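PHD finger protein 14 (Danio rerio, PDB 7D86) binds histone H3, preferring the unmodified form, through its PZP module of zinc fingers and represses PDGFRA expression. Local coordinates at residues Ala99-Gly104 / Phe157-Ala162; Val105-Ile110 / Asp179-Tyr184. All coordinates share one frame; numbering follows the deposited sequence.

How the contacts relate
Contact 1 (99-104 with 157-162) and contact 2 (105-110 with 179-184) tie the C2HC pre-PHD zinc finger to the second PHD finger of the PZP module, and their centres lie about 9 Å apart. Segment 99-104 runs directly into 105-110. Tyr101 joins the two: its CB meets Val159 in contact 1, while its ring packs on contact 2, CE2 lying 3.6 Å from Phe181 CB, and the Tyr101 and Phe181 rings meet edge-to-face. Each contact has a metal ion at it. His158 and Cys161, with Cys131 and Cys134, hold a zinc ion at contact 1; the magnesium ion of contact 2, bound by Asp179, lies about 6 Å from the Tyr101 side chain.

Contact 1. Residues Ala99-Gly104 / Phe157-Ala162; sequences ALYVPG and FHVTCA. With ZN (zinc ion), chain D.
Two zinc fingers of the PZP module meet here: the end of helix 96-101 in the C2HC pre-PHD finger packs against the start of helix 159-164 in the second PHD finger. Val159, the first residue of that helix, meets the partner with both methyls. Its CG2 touches Tyr101 CB at 3.7 Å and also packs on Val102 CG2. The other methyl, CG1, leans obliquely on the tyrosine ring, 3.9 Å from Tyr101 CD1. The Tyr101 and Val159 side chains cross at about a right angle. With Tyr101 CG turned away from its own carbonyl carbon (chi1 -75°), the ring runs past the valine and its OH hydrogen-bonds the carbonyl O of Ser169. Leu168 and Ile146 also touch both Tyr101 and Val159, so the join is buried and apolar. Without the two methyls, as with an alanine here, Tyr101 CB and Val102 CG2 would probably face a gap between the fingers. On both sides of Val159 in sequence stand zinc ligands: His158, at the N-cap position, and Cys161 share a zinc ion with Cys131 and Cys134. His158 NE2 hydrogen-bonds the carbonyl O of Thr142, which should help fix the imidazole's rotation. Its other nitrogen, ND1, binds the zinc ion at 2.1 Å, and Cys161 SG binds it at 2.3 Å.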
loop_
_atom_site.group_PDB
_atom_site.type_symbol
_atom_site.label_atom_id
_atom_site.label_comp_id
_atom_site.label_asym_id
_atom_site.label_seq_id
_atom_site.Cartn_x
_atom_site.Cartn_y
_atom_site.Cartn_z
ATOM N N ALA A 99 -5.138 -1.203 -1.864
ATOM C CA ALA A 99 -5.928 -1.493 -3.054
ATOM C C ALA A 99 -5.177 -2.400 -4.020
ATOM O O ALA A 99 -5.801 -3.188 -4.736
ATOM C CB ALA A 99 -6.337 -0.192 -3.748
ATOM N N LEU A 100 -3.845 -2.324 -4.042
ATOM C CA LEU A 100 -3.077 -3.154 -4.969
ATOM C C LEU A 100 -3.024 -4.609 -4.534
ATOM O O LEU A 100 -2.839 -5.496 -5.375
ATOM C CB LEU A 100 -1.652 -2.622 -5.107
ATOM C CG LEU A 100 -1.575 -1.184 -5.624
ATOM C CD1 LEU A 100 -0.133 -0.695 -5.650
ATOM C CD2 LEU A 100 -2.212 -1.115 -7.008
ATOM N N TYR A 101 -3.156 -4.881 -3.238
ATOM C CA TYR A 101 -2.865 -6.222 -2.750
ATOM C C TYR A 101 -4.074 -6.974 -2.225
ATOM O O TYR A 101 -4.038 -8.204 -2.195
ATOM C CB TYR A 101 -1.782 -6.171 -1.657
ATOM C CG TYR A 101 -0.408 -5.931 -2.217
ATOM C CD1 TYR A 101 0.043 -4.636 -2.471
ATOM C CD2 TYR A 101 0.443 -6.995 -2.515
ATOM C CE1 TYR A 101 1.298 -4.406 -2.999
ATOM C CE2 TYR A 101 1.709 -6.769 -3.038
ATOM C CZ TYR A 101 2.127 -5.473 -3.279
ATOM O OH TYR A 101 3.367 -5.228 -3.809
ATOM N N VAL A 102 -5.133 -6.288 -1.806
ATOM C CA VAL A 102 -6.333 -6.985 -1.350
ATOM C C VAL A 102 -7.048 -7.567 -2.566
ATOM O O VAL A 102 -7.383 -6.831 -3.506
ATOM C CB VAL A 102 -7.250 -6.060 -0.530
ATOM C CG1 VAL A 102 -8.561 -6.777 -0.191
ATOM C CG2 VAL A 102 -6.547 -5.604 0.751
ATOM N N PRO A 103 -7.279 -8.880 -2.605
ATOM C CA PRO A 103 -7.970 -9.475 -3.761
ATOM C C PRO A 103 -9.355 -8.880 -3.979
ATOM O O PRO A 103 -10.054 -8.501 -3.041
ATOM C CB PRO A 103 -8.064 -10.963 -3.395
ATOM C CG PRO A 103 -6.942 -11.203 -2.433
ATOM C CD PRO A 103 -6.754 -9.894 -1.674
ATOM N N GLY A 104 -9.760 -8.824 -5.244
ATOM C CA GLY A 104 -11.089 -8.379 -5.601
ATOM C C GLY A 104 -11.256 -6.878 -5.697
ATOM O O GLY A 104 -12.371 -6.408 -5.955
ATOM N N PHE A 157 -1.638 -11.032 7.225
ATOM C CA PHE A 157 -1.196 -9.727 7.695
ATOM C C PHE A 157 -1.880 -8.631 6.891
ATOM O O PHE A 157 -2.266 -8.833 5.739
ATOM C CB PHE A 157 0.330 -9.573 7.598
ATOM C CG PHE A 157 0.960 -10.398 6.506
ATOM C CD1 PHE A 157 0.759 -10.084 5.173
ATOM C CD2 PHE A 157 1.774 -11.479 6.823
ATOM C CE1 PHE A 157 1.343 -10.853 4.163
ATOM C CE2 PHE A 157 2.363 -12.244 5.818
ATOM C CZ PHE A 157 2.147 -11.924 4.490
ATOM N N HIS A 158 -2.023 -7.461 7.514
ATOM C CA HIS A 158 -2.471 -6.292 6.770
ATOM C C HIS A 158 -1.444 -5.947 5.705
ATOM O O HIS A 158 -0.246 -6.195 5.869
ATOM C CB HIS A 158 -2.644 -5.083 7.698
ATOM C CG HIS A 158 -3.705 -5.258 8.732
ATOM N ND1 HIS A 158 -3.428 -5.303 10.082
ATOM C CD2 HIS A 158 -5.048 -5.391 8.614
ATOM C CE1 HIS A 158 -4.556 -5.459 10.751
ATOM N NE2 HIS A 158 -5.552 -5.515 9.884
ATOM N N VAL A 159 -1.915 -5.331 4.617
ATOM C CA VAL A 159 -1.013 -4.955 3.532
ATOM C C VAL A 159 0.054 -3.990 4.030
ATOM O O VAL A 159 1.233 -4.116 3.686
ATOM C CB VAL A 159 -1.799 -4.356 2.354
ATOM C CG1 VAL A 159 -0.833 -3.882 1.268
ATOM C CG2 VAL A 159 -2.789 -5.381 1.808
ATOM N N THR A 160 -0.342 -3.005 4.842
ATOM C CA THR A 160 0.619 -2.010 5.309
ATOM C C THR A 160 1.541 -2.562 6.388
ATOM O O THR A 160 2.684 -2.104 6.514
ATOM C CB THR A 160 -0.110 -0.766 5.819
ATOM O OG1 THR A 160 -1.167 -1.154 6.707
ATOM C CG2 THR A 160 -0.703 0.010 4.644
ATOM N N CYS A 161 1.066 -3.533 7.171
ATOM C CA CYS A 161 1.944 -4.205 8.118
ATOM C C CYS A 161 3.002 -5.018 7.384
ATOM O O CYS A 161 4.182 -4.996 7.753
ATOM C CB CYS A 161 1.121 -5.087 9.063
ATOM S SG CYS A 161 0.065 -4.160 10.244
ATOM N N ALA A 162 2.597 -5.720 6.321
ATOM C CA ALA A 162 3.568 -6.414 5.485
ATOM C C ALA A 162 4.496 -5.425 4.794
ATOM O O ALA A 162 5.697 -5.684 4.650
ATOM C CB ALA A 162 2.843 -7.293 4.456
HETATM ZN ZN ZN D . -1.614 -5.503 11.098
#

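Contact 2. Residues Val105-Ile110 / Asp179-Tyr184; sequences VAFGDI and DPFFAY. With MG (magnesium ion), chain G.
The ring of Phe181 turns its edge toward the face of Phe107 in a T-shaped pair, with centroids 5.5 Å apart and planes at 82°. Phe107 CE1 and Phe181 CE2 make the nearest approach, 4.0 Å. Phe107 CG sits between its own backbone N and carbonyl carbon (chi1 45°), a crowded position that sends the ring out from the loop toward strand 181-183. Leu100 of helix 96-101 touches both phenylalanines. Asp179 OD1 approaches the Phe107 ring obliquely, 4.5 Å from CZ, and accepts a weak hydrogen bond from Phe181 N. The other carboxylate oxygen, OD2, binds the magnesium ion at 2.0 Å; four waters also coordinate the metal. Water 1 reaches back to the strand, donating to Phe181 O at 2.5 Å, so ion and water link the carboxylate to the backbone two residues on. Strand 181-183 pairs antiparallel with 168-170 in the second PHD finger. An aromatic contact near the surface, beside a largely hydrated magnesium site, thus joins this two-stranded sheet to the loop following the C2HC finger's helix, as part of the extended PHD fold of the PZP module.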
loop_
_atom_site.group_PDB
_atom_site.type_symbol
_atom_site.label_atom_id
_atom_site.label_comp_id
_atom_site.label_asym_id
_atom_site.label_seq_id
_atom_site.Cartn_x
_atom_site.Cartn_y
_atom_site.Cartn_z
ATOM N N VAL A 105 -10.195 -6.109 -5.488
ATOM C CA VAL A 105 -10.221 -4.668 -5.686
ATOM C C VAL A 105 -9.757 -4.379 -7.110
ATOM O O VAL A 105 -8.720 -4.885 -7.549
ATOM C CB VAL A 105 -9.341 -3.951 -4.651
ATOM C CG1 VAL A 105 -9.415 -2.448 -4.847
ATOM C CG2 VAL A 105 -9.772 -4.311 -3.226
ATOM N N ALA A 106 -10.536 -3.586 -7.843
ATOM C CA ALA A 106 -10.142 -3.172 -9.189
ATOM C C ALA A 106 -9.224 -1.967 -9.042
ATOM O O ALA A 106 -9.661 -0.814 -9.060
ATOM C CB ALA A 106 -11.360 -2.856 -10.048
ATOM N N PHE A 107 -7.926 -2.241 -8.879
ATOM C CA PHE A 107 -6.982 -1.184 -8.536
ATOM C C PHE A 107 -6.594 -0.325 -9.731
ATOM O O PHE A 107 -6.094 0.788 -9.537
ATOM C CB PHE A 107 -5.722 -1.769 -7.883
ATOM C CG PHE A 107 -5.174 -2.988 -8.573
ATOM C CD1 PHE A 107 -4.426 -2.869 -9.730
ATOM C CD2 PHE A 107 -5.383 -4.252 -8.041
ATOM C CE1 PHE A 107 -3.913 -3.988 -10.360
ATOM C CE2 PHE A 107 -4.872 -5.376 -8.664
ATOM C CZ PHE A 107 -4.136 -5.245 -9.826
ATOM N N GLY A 108 -6.827 -0.802 -10.953
ATOM C CA GLY A 108 -6.625 0.041 -12.113
ATOM C C GLY A 108 -7.546 1.241 -12.193
ATOM O O GLY A 108 -7.437 2.022 -13.145
ATOM N N ASP A 109 -8.452 1.406 -11.223
ATOM C CA ASP A 109 -9.372 2.538 -11.245
ATOM C C ASP A 109 -8.626 3.862 -11.124
ATOM O O ASP A 109 -8.924 4.825 -11.840
ATOM C CB ASP A 109 -10.399 2.403 -10.124
ATOM C CG ASP A 109 -11.392 1.289 -10.370
ATOM O OD1 ASP A 109 -11.548 0.868 -11.536
ATOM O OD2 ASP A 109 -12.024 0.839 -9.392
ATOM N N ILE A 110 -7.647 3.925 -10.218
ATOM C CA ILE A 110 -6.946 5.182 -9.978
ATOM C C ILE A 110 -6.135 5.597 -11.198
ATOM O O ILE A 110 -5.968 6.796 -11.455
ATOM C CB ILE A 110 -6.073 5.068 -8.715
ATOM C CG1 ILE A 110 -4.992 4.001 -8.890
ATOM C CG2 ILE A 110 -6.936 4.754 -7.507
ATOM C CD1 ILE A 110 -3.620 4.564 -9.200
ATOM N N ASP A 179 -1.354 -11.094 -12.242
ATOM C CA ASP A 179 -1.413 -10.276 -11.037
ATOM C C ASP A 179 0.022 -10.107 -10.555
ATOM O O ASP A 179 0.561 -11.010 -9.898
ATOM C CB ASP A 179 -2.281 -10.947 -9.959
ATOM C CG ASP A 179 -2.449 -10.104 -8.664
ATOM O OD1 ASP A 179 -1.993 -8.949 -8.560
ATOM O OD2 ASP A 179 -3.062 -10.632 -7.717
ATOM N N PRO A 180 0.697 -9.000 -10.873
ATOM C CA PRO A 180 2.114 -8.870 -10.518
ATOM C C PRO A 180 2.370 -8.579 -9.049
ATOM O O PRO A 180 3.532 -8.587 -8.628
ATOM C CB PRO A 180 2.578 -7.699 -11.399
ATOM C CG PRO A 180 1.354 -6.865 -11.575
ATOM C CD PRO A 180 0.187 -7.820 -11.594
ATOM N N PHE A 181 1.343 -8.324 -8.247
ATOM C CA PHE A 181 1.538 -7.935 -6.858
ATOM C C PHE A 181 1.438 -9.161 -5.962
ATOM O O PHE A 181 0.393 -9.811 -5.911
ATOM C CB PHE A 181 0.513 -6.878 -6.454
ATOM C CG PHE A 181 0.628 -5.616 -7.247
ATOM C CD1 PHE A 181 1.611 -4.688 -6.952
ATOM C CD2 PHE A 181 -0.238 -5.361 -8.299
ATOM C CE1 PHE A 181 1.722 -3.518 -7.687
ATOM C CE2 PHE A 181 -0.127 -4.203 -9.039
ATOM C CZ PHE A 181 0.862 -3.276 -8.728
ATOM N N PHE A 182 2.518 -9.471 -5.249
ATOM C CA PHE A 182 2.509 -10.620 -4.361
ATOM C C PHE A 182 3.248 -10.282 -3.074
ATOM O O PHE A 182 3.991 -9.298 -2.990
ATOM C CB PHE A 182 3.121 -11.860 -5.041
ATOM C CG PHE A 182 4.539 -11.669 -5.479
ATOM C CD1 PHE A 182 4.832 -11.048 -6.683
ATOM C CD2 PHE A 182 5.585 -12.129 -4.694
ATOM C CE1 PHE A 182 6.143 -10.877 -7.091
ATOM C CE2 PHE A 182 6.897 -11.963 -5.098
ATOM C CZ PHE A 182 7.177 -11.337 -6.296
ATOM N N ALA A 183 3.019 -11.111 -2.063
ATOM C CA ALA A 183 3.609 -10.916 -0.752
ATOM C C ALA A 183 4.011 -12.256 -0.152
ATOM O O ALA A 183 3.311 -13.257 -0.314
ATOM C CB ALA A 183 2.638 -10.216 0.196
ATOM N N TYR A 184 5.123 -12.246 0.579
ATOM C CA TYR A 184 5.649 -13.420 1.266
ATOM C C TYR A 184 5.795 -13.122 2.748
ATOM O O TYR A 184 6.207 -12.020 3.132
ATOM C CB TYR A 184 7.018 -13.839 0.724
ATOM C CG TYR A 184 7.051 -14.359 -0.695
ATOM C CD1 TYR A 184 6.044 -15.172 -1.195
ATOM C CD2 TYR A 184 8.113 -14.042 -1.530
ATOM C CE1 TYR A 184 6.094 -15.654 -2.501
ATOM C CE2 TYR A 184 8.177 -14.510 -2.821
ATOM C CZ TYR A 184 7.166 -15.311 -3.306
ATOM O OH TYR A 184 7.246 -15.750 -4.598
HETATM MG MG MG G . -3.647 -9.376 -6.333
HETATM O O HOH W 1 -1.945 -9.651 -5.168
HETATM O O HOH W 2 -2.955 -7.602 -7.045
HETATM O O HOH W 3 -5.472 -9.313 -7.341
HETATM O O HOH W 4 -4.676 -8.252 -4.925
#